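Local coordinates for protein PsaO (Dunaliella salina, PDB 6SL5) that binds chlorophyll a and beta-carotene as a small transmembrane subunit of photosystem I, probably helping to pass excitation energy from antenna to core, at residues P5-I10 and G77-T82; Y36-Q41 and D53-L58. One frame throughout, in Å; residues are numbered along the deposited sequence.

Contact 1 of 2, residues P5-I10 and G77-T82; sequences PIVPAI and GFKGRT. With BCR (beta-carotene), chain B.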
ATOM      1  N   PRO M   5      54.459   0.893 -23.964  1.00  0.00           N
ATOM      2  CA  PRO M   5      55.562  -0.005 -24.266  1.00  0.00           C
ATOM      3  C   PRO M   5      55.276  -1.216 -25.142  1.00  0.00           C
ATOM      4  O   PRO M   5      54.599  -2.171 -24.748  1.00  0.00           O
ATOM      5  CB  PRO M   5      56.006  -0.437 -22.877  1.00  0.00           C
ATOM      6  CG  PRO M   5      55.431   0.512 -21.923  1.00  0.00           C
ATOM      7  CD  PRO M   5      54.142   0.896 -22.527  1.00  0.00           C
ATOM      8  N   ILE M   6      55.844  -1.163 -26.337  1.00  0.00           N
ATOM      9  CA  ILE M   6      55.715  -2.230 -27.319  1.00  0.00           C
ATOM     10  C   ILE M   6      57.080  -2.447 -27.954  1.00  0.00           C
ATOM     11  O   ILE M   6      57.734  -1.498 -28.395  1.00  0.00           O
ATOM     12  CB  ILE M   6      54.629  -1.919 -28.370  1.00  0.00           C
ATOM     13  CG1 ILE M   6      54.607  -2.993 -29.462  1.00  0.00           C
ATOM     14  CG2 ILE M   6      54.743  -0.494 -28.918  1.00  0.00           C
ATOM     15  CD1 ILE M   6      54.065  -4.324 -28.981  1.00  0.00           C
ATOM     16  N   VAL M   7      57.521  -3.694 -27.978  1.00  0.00           N
ATOM     17  CA  VAL M   7      58.809  -4.017 -28.574  1.00  0.00           C
ATOM     18  C   VAL M   7      58.465  -4.775 -29.843  1.00  0.00           C
ATOM     19  O   VAL M   7      57.446  -5.482 -29.886  1.00  0.00           O
ATOM     20  CB  VAL M   7      59.693  -4.802 -27.578  1.00  0.00           C
ATOM     21  CG1 VAL M   7      58.994  -6.072 -27.143  1.00  0.00           C
ATOM     22  CG2 VAL M   7      61.083  -5.104 -28.133  1.00  0.00           C
ATOM     23  N   PRO M   8      59.252  -4.651 -30.920  1.00  0.00           N
ATOM     24  CA  PRO M   8      58.955  -5.444 -32.119  1.00  0.00           C
ATOM     25  C   PRO M   8      59.303  -6.916 -31.930  1.00  0.00           C
ATOM     26  O   PRO M   8      58.945  -7.736 -32.779  1.00  0.00           O
ATOM     27  CB  PRO M   8      59.815  -4.790 -33.202  1.00  0.00           C
ATOM     28  CG  PRO M   8      60.780  -3.912 -32.467  1.00  0.00           C
ATOM     29  CD  PRO M   8      60.074  -3.476 -31.239  1.00  0.00           C
ATOM     30  N   ALA M   9      59.986  -7.262 -30.835  1.00  0.00           N
ATOM     31  CA  ALA M   9      60.343  -8.617 -30.472  1.00  0.00           C
ATOM     32  C   ALA M   9      59.206  -9.335 -29.765  1.00  0.00           C
ATOM     33  O   ALA M   9      59.378 -10.484 -29.375  1.00  0.00           O
ATOM     34  CB  ALA M   9      61.593  -8.607 -29.586  1.00  0.00           C
ATOM     35  N   ILE M  10      58.053  -8.678 -29.589  1.00  0.00           N
ATOM     36  CA  ILE M  10      56.900  -9.298 -28.938  1.00  0.00           C
ATOM     37  C   ILE M  10      56.266 -10.339 -29.830  1.00  0.00           C
ATOM     38  O   ILE M  10      55.553 -11.230 -29.353  1.00  0.00           O
ATOM     39  CB  ILE M  10      55.839  -8.250 -28.531  1.00  0.00           C
ATOM     40  CG1 ILE M  10      54.978  -8.784 -27.392  1.00  0.00           C
ATOM     41  CG2 ILE M  10      54.935  -7.843 -29.707  1.00  0.00           C
ATOM     42  CD1 ILE M  10      55.793  -9.359 -26.291  1.00  0.00           C
ATOM     43  N   GLY M  77      55.948 -10.411 -19.352  1.00  0.00           N
ATOM     44  CA  GLY M  77      57.272 -10.888 -18.989  1.00  0.00           C
ATOM     45  C   GLY M  77      58.400 -10.149 -19.674  1.00  0.00           C
ATOM     46  O   GLY M  77      59.490 -10.017 -19.114  1.00  0.00           O
ATOM     47  N   PHE M  78      58.173  -9.658 -20.892  1.00  0.00           N
ATOM     48  CA  PHE M  78      59.224  -8.934 -21.589  1.00  0.00           C
ATOM     49  C   PHE M  78      59.342  -7.525 -21.061  1.00  0.00           C
ATOM     50  O   PHE M  78      60.438  -7.055 -20.743  1.00  0.00           O
ATOM     51  CB  PHE M  78      58.956  -8.900 -23.097  1.00  0.00           C
ATOM     52  CG  PHE M  78      60.140  -8.449 -23.915  1.00  0.00           C
ATOM     53  CD1 PHE M  78      60.959  -9.388 -24.512  1.00  0.00           C
ATOM     54  CD2 PHE M  78      60.431  -7.097 -24.099  1.00  0.00           C
ATOM     55  CE1 PHE M  78      62.047  -8.998 -25.262  1.00  0.00           C
ATOM     56  CE2 PHE M  78      61.522  -6.698 -24.837  1.00  0.00           C
ATOM     57  CZ  PHE M  78      62.332  -7.646 -25.419  1.00  0.00           C
ATOM     58  N   LYS M  79      58.222  -6.822 -20.984  1.00  0.00           N
ATOM     59  CA  LYS M  79      58.290  -5.453 -20.516  1.00  0.00           C
ATOM     60  C   LYS M  79      58.452  -5.388 -19.016  1.00  0.00           C
ATOM     61  O   LYS M  79      58.793  -4.343 -18.471  1.00  0.00           O
ATOM     62  CB  LYS M  79      57.053  -4.715 -20.965  1.00  0.00           C
ATOM     63  CG  LYS M  79      57.332  -3.303 -21.238  1.00  0.00           C
ATOM     64  CD  LYS M  79      58.315  -3.192 -22.389  1.00  0.00           C
ATOM     65  CE  LYS M  79      57.678  -3.648 -23.694  1.00  0.00           C
ATOM     66  NZ  LYS M  79      58.284  -2.949 -24.857  1.00  0.00           N
ATOM     67  N   GLY M  80      58.239  -6.491 -18.316  1.00  0.00           N
ATOM     68  CA  GLY M  80      58.432  -6.519 -16.885  1.00  0.00           C
ATOM     69  C   GLY M  80      59.894  -6.625 -16.480  1.00  0.00           C
ATOM     70  O   GLY M  80      60.207  -6.442 -15.307  1.00  0.00           O
ATOM     71  N   ARG M  81      60.784  -6.907 -17.434  1.00  0.00           N
ATOM     72  CA  ARG M  81      62.199  -7.089 -17.089  1.00  0.00           C
ATOM     73  C   ARG M  81      62.852  -5.763 -16.693  1.00  0.00           C
ATOM     74  O   ARG M  81      63.723  -5.727 -15.823  1.00  0.00           O
ATOM     75  CB  ARG M  81      62.934  -7.722 -18.272  1.00  0.00           C
ATOM     76  CG  ARG M  81      64.407  -8.064 -18.021  1.00  0.00           C
ATOM     77  CD  ARG M  81      64.586  -9.255 -17.093  1.00  0.00           C
ATOM     78  NE  ARG M  81      65.987  -9.440 -16.712  1.00  0.00           N
ATOM     79  CZ  ARG M  81      66.871 -10.142 -17.414  1.00  0.00           C
ATOM     80  NH1 ARG M  81      66.507 -10.734 -18.543  1.00  0.00           N
ATOM     81  NH2 ARG M  81      68.121 -10.253 -16.989  1.00  0.00           N
ATOM     82  N   THR M  82      62.438  -4.642 -17.291  1.00  0.00           N
ATOM     83  CA  THR M  82      63.020  -3.334 -16.985  1.00  0.00           C
ATOM     84  C   THR M  82      62.379  -2.655 -15.793  1.00  0.00           C
ATOM     85  O   THR M  82      63.011  -1.835 -15.135  1.00  0.00           O
ATOM     86  CB  THR M  82      62.898  -2.398 -18.180  1.00  0.00           C
ATOM     87  OG1 THR M  82      61.522  -2.204 -18.486  1.00  0.00           O
ATOM     88  CG2 THR M  82      63.592  -2.979 -19.385  1.00  0.00           C
TER
HETATM   89  C1  BCR B4001      48.921 -28.213 -27.197  1.00  0.00           C
HETATM   90  C2  BCR B4001      49.046 -28.245 -28.692  1.00  0.00           C
HETATM   91  C3  BCR B4001      49.812 -29.451 -29.101  1.00  0.00           C
HETATM   92  C4  BCR B4001      51.101 -29.543 -28.325  1.00  0.00           C
HETATM   93  C5  BCR B4001      50.985 -29.627 -26.868  1.00  0.00           C
HETATM   94  C6  BCR B4001      50.119 -28.746 -26.396  1.00  0.00           C
HETATM   95  C7  BCR B4001      50.337 -28.230 -25.049  1.00  0.00           C
HETATM   96  C8  BCR B4001      51.297 -27.373 -24.751  1.00  0.00           C
HETATM   97  C9  BCR B4001      51.538 -26.825 -23.456  1.00  0.00           C
HETATM   98  C10 BCR B4001      52.641 -25.964 -23.110  1.00  0.00           C
HETATM   99  C11 BCR B4001      53.340 -24.760 -23.347  1.00  0.00           C
HETATM  100  C33 BCR B4001      51.835 -30.609 -26.089  1.00  0.00           C
HETATM  101  C31 BCR B4001      47.700 -29.007 -26.788  1.00  0.00           C
HETATM  102  C32 BCR B4001      48.745 -26.722 -27.034  1.00  0.00           C
HETATM  103  C34 BCR B4001      50.533 -27.181 -22.405  1.00  0.00           C
HETATM  104  C12 BCR B4001      53.933 -23.720 -23.451  1.00  0.00           C
HETATM  105  C13 BCR B4001      55.079 -23.001 -23.853  1.00  0.00           C
HETATM  106  C14 BCR B4001      54.996 -21.671 -24.099  1.00  0.00           C
HETATM  107  C15 BCR B4001      56.188 -20.982 -24.440  1.00  0.00           C
HETATM  108  C16 BCR B4001      57.170 -20.390 -25.123  1.00  0.00           C
HETATM  109  C17 BCR B4001      58.154 -19.768 -24.535  1.00  0.00           C
HETATM  110  C18 BCR B4001      59.268 -19.304 -25.100  1.00  0.00           C
HETATM  111  C19 BCR B4001      60.313 -18.567 -24.369  1.00  0.00           C
HETATM  112  C20 BCR B4001      61.206 -17.582 -24.271  1.00  0.00           C
HETATM  113  C21 BCR B4001      62.202 -16.731 -23.688  1.00  0.00           C
HETATM  114  C22 BCR B4001      63.206 -16.060 -24.314  1.00  0.00           C
HETATM  115  C23 BCR B4001      64.097 -15.202 -23.551  1.00  0.00           C
HETATM  116  C24 BCR B4001      64.946 -14.103 -24.117  1.00  0.00           C
HETATM  117  C25 BCR B4001      65.833 -13.276 -23.283  1.00  0.00           C
HETATM  118  C26 BCR B4001      65.597 -11.964 -23.182  1.00  0.00           C
HETATM  119  C27 BCR B4001      66.056 -11.208 -21.963  1.00  0.00           C
HETATM  120  C28 BCR B4001      67.467 -11.631 -21.546  1.00  0.00           C
HETATM  121  C29 BCR B4001      68.064 -12.818 -22.308  1.00  0.00           C
HETATM  122  C30 BCR B4001      67.052 -13.918 -22.596  1.00  0.00           C
HETATM  123  C35 BCR B4001      56.377 -23.754 -23.996  1.00  0.00           C
HETATM  124  C36 BCR B4001      59.406 -19.620 -26.537  1.00  0.00           C
HETATM  125  C37 BCR B4001      63.580 -16.121 -25.753  1.00  0.00           C
HETATM  126  C38 BCR B4001      64.896 -11.174 -24.248  1.00  0.00           C
HETATM  127  C39 BCR B4001      66.737 -14.702 -21.313  1.00  0.00           C
HETATM  128  C40 BCR B4001      67.705 -14.864 -23.601  1.00  0.00           C

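Contact 2 of 2, residues Y36-Q41 and D53-L58; sequences YESIGQ and DDKFWL. With CLA (chlorophyll a), chain C.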
ATOM      1  N   TYR M  36      44.277 -25.392 -39.319  1.00  0.00           N
ATOM      2  CA  TYR M  36      44.550 -24.956 -40.693  1.00  0.00           C
ATOM      3  C   TYR M  36      43.829 -25.808 -41.740  1.00  0.00           C
ATOM      4  O   TYR M  36      43.298 -25.267 -42.713  1.00  0.00           O
ATOM      5  CB  TYR M  36      46.047 -24.959 -41.015  1.00  0.00           C
ATOM      6  CG  TYR M  36      46.371 -24.054 -42.202  1.00  0.00           C
ATOM      7  CD1 TYR M  36      46.367 -22.703 -42.045  1.00  0.00           C
ATOM      8  CD2 TYR M  36      46.649 -24.548 -43.470  1.00  0.00           C
ATOM      9  CE1 TYR M  36      46.646 -21.834 -43.087  1.00  0.00           C
ATOM     10  CE2 TYR M  36      46.933 -23.667 -44.539  1.00  0.00           C
ATOM     11  CZ  TYR M  36      46.925 -22.305 -44.319  1.00  0.00           C
ATOM     12  OH  TYR M  36      47.192 -21.384 -45.307  1.00  0.00           O
ATOM     13  N   GLU M  37      43.797 -27.136 -41.582  1.00  0.00           N
ATOM     14  CA  GLU M  37      43.115 -27.940 -42.593  1.00  0.00           C
ATOM     15  C   GLU M  37      41.609 -27.809 -42.495  1.00  0.00           C
ATOM     16  O   GLU M  37      40.923 -27.879 -43.520  1.00  0.00           O
ATOM     17  CB  GLU M  37      43.530 -29.420 -42.519  1.00  0.00           C
ATOM     18  CG  GLU M  37      43.043 -30.245 -41.317  1.00  0.00           C
ATOM     19  CD  GLU M  37      41.701 -30.944 -41.545  1.00  0.00           C
ATOM     20  OE1 GLU M  37      41.220 -30.981 -42.699  1.00  0.00           O
ATOM     21  OE2 GLU M  37      41.122 -31.443 -40.556  1.00  0.00           O
ATOM     22  N   SER M  38      41.072 -27.608 -41.288  1.00  0.00           N
ATOM     23  CA  SER M  38      39.641 -27.448 -41.173  1.00  0.00           C
ATOM     24  C   SER M  38      39.214 -26.072 -41.629  1.00  0.00           C
ATOM     25  O   SER M  38      38.107 -25.921 -42.154  1.00  0.00           O
ATOM     26  CB  SER M  38      39.182 -27.679 -39.756  1.00  0.00           C
ATOM     27  OG  SER M  38      37.916 -27.072 -39.633  1.00  0.00           O
ATOM     28  N   ILE M  39      40.064 -25.057 -41.443  1.00  0.00           N
ATOM     29  CA  ILE M  39      39.719 -23.739 -41.948  1.00  0.00           C
ATOM     30  C   ILE M  39      40.032 -23.656 -43.425  1.00  0.00           C
ATOM     31  O   ILE M  39      39.558 -22.719 -44.078  1.00  0.00           O
ATOM     32  CB  ILE M  39      40.450 -22.530 -41.313  1.00  0.00           C
ATOM     33  CG1 ILE M  39      41.943 -22.547 -41.679  1.00  0.00           C
ATOM     34  CG2 ILE M  39      40.162 -22.408 -39.850  1.00  0.00           C
ATOM     35  CD1 ILE M  39      42.796 -21.457 -41.143  1.00  0.00           C
ATOM     36  N   GLY M  40      40.807 -24.608 -43.965  1.00  0.00           N
ATOM     37  CA  GLY M  40      41.182 -24.609 -45.366  1.00  0.00           C
ATOM     38  C   GLY M  40      40.028 -24.729 -46.335  1.00  0.00           C
ATOM     39  O   GLY M  40      40.127 -24.226 -47.463  1.00  0.00           O
ATOM     40  N   GLN M  41      38.935 -25.375 -45.922  1.00  0.00           N
ATOM     41  CA  GLN M  41      37.762 -25.517 -46.765  1.00  0.00           C
ATOM     42  C   GLN M  41      36.750 -24.411 -46.520  1.00  0.00           C
ATOM     43  O   GLN M  41      35.657 -24.444 -47.086  1.00  0.00           O
ATOM     44  CB  GLN M  41      37.125 -26.882 -46.540  1.00  0.00           C
ATOM     45  CG  GLN M  41      37.065 -27.302 -45.082  1.00  0.00           C
ATOM     46  CD  GLN M  41      35.842 -26.772 -44.365  1.00  0.00           C
ATOM     47  OE1 GLN M  41      34.840 -26.428 -44.994  1.00  0.00           O
ATOM     48  NE2 GLN M  41      35.917 -26.703 -43.042  1.00  0.00           N
ATOM     49  N   ASP M  53      30.024 -27.772 -37.810  1.00  0.00           N
ATOM     50  CA  ASP M  53      31.453 -27.832 -38.102  1.00  0.00           C
ATOM     51  C   ASP M  53      32.211 -27.756 -36.786  1.00  0.00           C
ATOM     52  O   ASP M  53      32.650 -26.690 -36.358  1.00  0.00           O
ATOM     53  CB  ASP M  53      31.865 -26.713 -39.045  1.00  0.00           C
ATOM     54  CG  ASP M  53      33.025 -27.108 -39.929  1.00  0.00           C
ATOM     55  OD1 ASP M  53      33.427 -28.284 -39.858  1.00  0.00           O
ATOM     56  OD2 ASP M  53      33.526 -26.264 -40.698  1.00  0.00           O
ATOM     57  N   ASP M  54      32.367 -28.912 -36.141  1.00  0.00           N
ATOM     58  CA  ASP M  54      33.089 -28.952 -34.875  1.00  0.00           C
ATOM     59  C   ASP M  54      34.579 -28.760 -35.085  1.00  0.00           C
ATOM     60  O   ASP M  54      35.293 -28.332 -34.172  1.00  0.00           O
ATOM     61  CB  ASP M  54      32.824 -30.273 -34.149  1.00  0.00           C
ATOM     62  CG  ASP M  54      33.155 -30.201 -32.673  1.00  0.00           C
ATOM     63  OD1 ASP M  54      33.312 -29.078 -32.152  1.00  0.00           O
ATOM     64  OD2 ASP M  54      33.263 -31.265 -32.033  1.00  0.00           O
ATOM     65  N   LYS M  55      35.077 -29.050 -36.286  1.00  0.00           N
ATOM     66  CA  LYS M  55      36.500 -28.883 -36.531  1.00  0.00           C
ATOM     67  C   LYS M  55      36.900 -27.443 -36.837  1.00  0.00           C
ATOM     68  O   LYS M  55      38.088 -27.141 -36.808  1.00  0.00           O
ATOM     69  CB  LYS M  55      36.954 -29.821 -37.664  1.00  0.00           C
ATOM     70  CG  LYS M  55      36.175 -29.708 -38.970  1.00  0.00           C
ATOM     71  CD  LYS M  55      36.839 -30.449 -40.136  1.00  0.00           C
ATOM     72  CE  LYS M  55      36.581 -29.748 -41.476  1.00  0.00           C
ATOM     73  NZ  LYS M  55      35.153 -29.377 -41.668  1.00  0.00           N
ATOM     74  N   PHE M  56      35.983 -26.527 -37.138  1.00  0.00           N
ATOM     75  CA  PHE M  56      36.390 -25.162 -37.458  1.00  0.00           C
ATOM     76  C   PHE M  56      36.281 -24.199 -36.287  1.00  0.00           C
ATOM     77  O   PHE M  56      37.284 -23.604 -35.876  1.00  0.00           O
ATOM     78  CB  PHE M  56      35.576 -24.648 -38.654  1.00  0.00           C
ATOM     79  CG  PHE M  56      35.623 -23.149 -38.846  1.00  0.00           C
ATOM     80  CD1 PHE M  56      36.786 -22.520 -39.223  1.00  0.00           C
ATOM     81  CD2 PHE M  56      34.484 -22.376 -38.679  1.00  0.00           C
ATOM     82  CE1 PHE M  56      36.842 -21.146 -39.411  1.00  0.00           C
ATOM     83  CE2 PHE M  56      34.524 -20.998 -38.867  1.00  0.00           C
ATOM     84  CZ  PHE M  56      35.707 -20.388 -39.233  1.00  0.00           C
ATOM     85  N   TRP M  57      35.078 -24.033 -35.751  1.00  0.00           N
ATOM     86  CA  TRP M  57      34.837 -23.095 -34.661  1.00  0.00           C
ATOM     87  C   TRP M  57      35.571 -23.451 -33.380  1.00  0.00           C
ATOM     88  O   TRP M  57      36.179 -22.582 -32.756  1.00  0.00           O
ATOM     89  CB  TRP M  57      33.351 -23.004 -34.373  1.00  0.00           C
ATOM     90  CG  TRP M  57      32.573 -22.343 -35.411  1.00  0.00           C
ATOM     91  CD1 TRP M  57      31.641 -22.914 -36.213  1.00  0.00           C
ATOM     92  CD2 TRP M  57      32.626 -20.962 -35.767  1.00  0.00           C
ATOM     93  NE1 TRP M  57      31.103 -21.972 -37.052  1.00  0.00           N
ATOM     94  CE2 TRP M  57      31.695 -20.766 -36.796  1.00  0.00           C
ATOM     95  CE3 TRP M  57      33.372 -19.871 -35.312  1.00  0.00           C
ATOM     96  CZ2 TRP M  57      31.480 -19.535 -37.366  1.00  0.00           C
ATOM     97  CZ3 TRP M  57      33.167 -18.640 -35.894  1.00  0.00           C
ATOM     98  CH2 TRP M  57      32.231 -18.481 -36.920  1.00  0.00           C
ATOM     99  N   LEU M  58      35.501 -24.714 -32.960  1.00  0.00           N
ATOM    100  CA  LEU M  58      36.139 -25.142 -31.714  1.00  0.00           C
ATOM    101  C   LEU M  58      37.650 -24.985 -31.786  1.00  0.00           C
ATOM    102  O   LEU M  58      38.276 -24.470 -30.849  1.00  0.00           O
ATOM    103  CB  LEU M  58      35.772 -26.600 -31.401  1.00  0.00           C
ATOM    104  CG  LEU M  58      36.285 -27.231 -30.100  1.00  0.00           C
ATOM    105  CD1 LEU M  58      35.209 -28.095 -29.558  1.00  0.00           C
ATOM    106  CD2 LEU M  58      37.516 -28.094 -30.284  1.00  0.00           C
TER
HETATM  107 MG   CLA C1803      29.346 -15.393 -44.687  1.00  0.00          MG
HETATM  108  CHA CLA C1803      31.829 -16.235 -42.496  1.00  0.00           C
HETATM  109  CHB CLA C1803      31.321 -12.879 -45.992  1.00  0.00           C
HETATM  110  CHC CLA C1803      26.950 -14.764 -46.841  1.00  0.00           C
HETATM  111  CHD CLA C1803      27.301 -17.957 -43.305  1.00  0.00           C
HETATM  112  NA  CLA C1803      31.386 -14.628 -44.299  1.00  0.00           N
HETATM  113  C1A CLA C1803      32.232 -15.080 -43.377  1.00  0.00           C
HETATM  114  C2A CLA C1803      33.522 -14.284 -43.328  1.00  0.00           C
HETATM  115  C3A CLA C1803      33.310 -13.257 -44.450  1.00  0.00           C
HETATM  116  C4A CLA C1803      31.936 -13.589 -44.957  1.00  0.00           C
HETATM  117  CMA CLA C1803      33.728 -11.808 -44.247  1.00  0.00           C
HETATM  118  CAA CLA C1803      34.793 -15.057 -43.657  1.00  0.00           C
HETATM  119  CBA CLA C1803      34.548 -16.162 -44.676  1.00  0.00           C
HETATM  120  CGA CLA C1803      35.395 -17.400 -44.465  1.00  0.00           C
HETATM  121  O1A CLA C1803      35.005 -18.383 -45.065  1.00  0.00           O
HETATM  122  O2A CLA C1803      36.466 -17.450 -43.670  1.00  0.00           O
HETATM  123  NB  CLA C1803      29.168 -14.041 -46.191  1.00  0.00           N
HETATM  124  C1B CLA C1803      30.053 -13.077 -46.568  1.00  0.00           C
HETATM  125  C2B CLA C1803      29.493 -12.299 -47.640  1.00  0.00           C
HETATM  126  C3B CLA C1803      28.255 -12.826 -47.869  1.00  0.00           C
HETATM  127  C4B CLA C1803      28.067 -13.938 -46.942  1.00  0.00           C
HETATM  128  CMB CLA C1803      30.143 -11.136 -48.343  1.00  0.00           C
HETATM  129  CAB CLA C1803      27.274 -12.386 -48.890  1.00  0.00           C
HETATM  130  CBB CLA C1803      25.921 -11.827 -48.512  1.00  0.00           C
HETATM  131  NC  CLA C1803      27.475 -16.279 -45.064  1.00  0.00           N
HETATM  132  C1C CLA C1803      26.624 -15.819 -45.965  1.00  0.00           C
HETATM  133  C2C CLA C1803      25.320 -16.529 -45.952  1.00  0.00           C
HETATM  134  C3C CLA C1803      25.456 -17.462 -44.965  1.00  0.00           C
HETATM  135  C4C CLA C1803      26.794 -17.290 -44.413  1.00  0.00           C
HETATM  136  CMC CLA C1803      24.132 -16.269 -46.839  1.00  0.00           C
HETATM  137  CAC CLA C1803      24.412 -18.452 -44.515  1.00  0.00           C
HETATM  138  CBC CLA C1803      24.606 -19.776 -45.216  1.00  0.00           C
HETATM  139  ND  CLA C1803      29.419 -16.774 -43.289  1.00  0.00           N
HETATM  140  C1D CLA C1803      28.601 -17.752 -42.802  1.00  0.00           C
HETATM  141  C2D CLA C1803      29.224 -18.505 -41.730  1.00  0.00           C
HETATM  142  C3D CLA C1803      30.469 -17.892 -41.638  1.00  0.00           C
HETATM  143  C4D CLA C1803      30.582 -16.861 -42.564  1.00  0.00           C
HETATM  144  CMD CLA C1803      28.800 -19.658 -40.852  1.00  0.00           C
HETATM  145  CAD CLA C1803      31.705 -17.948 -40.909  1.00  0.00           C
HETATM  146  OBD CLA C1803      31.901 -18.570 -39.929  1.00  0.00           O
HETATM  147  CBD CLA C1803      32.655 -16.941 -41.447  1.00  0.00           C
HETATM  148  CGD CLA C1803      33.094 -16.051 -40.320  1.00  0.00           C
HETATM  149  O1D CLA C1803      32.308 -15.308 -39.765  1.00  0.00           O
HETATM  150  O2D CLA C1803      34.359 -16.083 -39.913  1.00  0.00           O
HETATM  151  CED CLA C1803      34.612 -16.742 -38.675  1.00  0.00           C
HETATM  152  C1  CLA C1803      37.810 -16.937 -43.992  1.00  0.00           C
HETATM  153  C2  CLA C1803      38.052 -15.863 -45.026  1.00  0.00           C
HETATM  154  C3  CLA C1803      39.279 -15.454 -45.386  1.00  0.00           C
HETATM  155  C4  CLA C1803      39.452 -14.377 -46.419  1.00  0.00           C
HETATM  156  C5  CLA C1803      40.554 -16.024 -44.807  1.00  0.00           C
HETATM  157  C6  CLA C1803      41.170 -15.083 -43.779  1.00  0.00           C
HETATM  158  C7  CLA C1803      42.047 -15.871 -42.806  1.00  0.00           C
HETATM  159  C8  CLA C1803      41.736 -15.564 -41.343  1.00  0.00           C
HETATM  160  C9  CLA C1803      40.235 -15.545 -41.077  1.00  0.00           C
HETATM  161  C10 CLA C1803      42.360 -14.232 -40.940  1.00  0.00           C
HETATM  162  C11 CLA C1803      43.580 -14.429 -40.050  1.00  0.00           C
HETATM  163  C12 CLA C1803      43.570 -13.439 -38.894  1.00  0.00           C
HETATM  164  C13 CLA C1803      44.916 -12.741 -38.783  1.00  0.00           C
HETATM  165  C14 CLA C1803      44.981 -11.883 -37.530  1.00  0.00           C
HETATM  166  C15 CLA C1803      45.143 -11.887 -40.021  1.00  0.00           C

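Contact 1 of 2, residues P5-I10 and G77-T82
V7 CG1 lies over one face of the F78 ring where the loop leading into helix 11-22 meets the C-terminal end of the transmembrane helix 57-79. The closest approach is V7 CG1 to F78 CE2, 3.5 Å. With CG1 lodged between backbone N and carbonyl carbon (chi1 58°), the valine presents both methyls to the ring, and CG2 also reaches CE2. Its branched, compact side chain suits a flat aromatic partner. A9 adds a looser touch, its CB lying 4.3 Å from F78 CZ.

Beside this pair the aliphatic part of K79 passes the proline ring, with P5 CB 3.6 Å from K79 CG. Bends at chi2 and chi3 then fold the lysine back, leaving K79 NZ 3.3 Å from V7 N. Both are donors, so this proximity is not a hydrogen bond.

Farther out, V7 O accepts a bond from I10 N, which curls the loop, and P5 O receives a weak hydrogen bond from Q75 NE2. K79 and G80 touch a chlorophyll a, while F78 and R81 belong to a beta-carotene pocket. F78 CE1 lies 3.7 Å from methyl C38 of that carotene, and the edge of the R81 guanidinium faces its ring carbon C28.

Contact 2 of 2, residues Y36-Q41 and D53-L58
At the joint between helix 31-40 and the start of helix 57-79, S38 meets K55, I39 meets F56 and Q41 meets D53. S38 is small enough for the backbones to come close: S38 OG, anti to the backbone N (chi1 160°), gives a weak hydrogen bond to K55 O, 2.8 Å away. The methylenes of K55 run alongside the same hydroxyl. Bends at chi3 and chi4 then bring K55 NZ to the syn lone pair of D53 OD1, a 2.7 Å salt bridge within 53-58. D53 OD2 takes a long, weak hydrogen bond from Q41 NE2, 3.4 Å away, and a second weak one from N42 ND2. The Q41 bond makes 157° at the hydrogen, with amide and carboxylate planes 64° apart. An alanine in place of K55 would probably leave the buried D53 carboxylate without its countercharge and open a gap beside S38.

On the apolar side, I39 CG2 meets the edge of the F56 ring, in its plane, at 3.4 Å from F56 CD1. F56 CE2, on another part of that edge, is 3.7 Å from the chlorophyll keto oxygen OBD and also stands over the centre of the W57 indole. W57 NE1 is hydrogen-bonded to G49 O. Polar ties on one flank and apolar and aromatic side chains on the other frame the loop connection between helices 31-40 and 57-79, which lines a chlorophyll a pocket through F56 and W57.

Contacts 1 and 2 share helix 57-79 and occupy its two ends: 53-58 lies near one end of it and 77-82 near the other. Their centres are 33 Å apart, their nearest atoms about 19 Å, and they lie on opposite sides of the chain's centre. Along the sequence, contact 2 closes a short loop nested inside the long one closed by contact 1, which brings the N-terminal loop back to the C-terminal region. Each adjoins pigment: contact 1 contributes to pockets for beta-carotene and chlorophyll a, contact 2 to two chlorophyll a pockets. The K79 side chain comes within about 3 Å of one chlorophyll a, and that of I39 within about 4 Å of another.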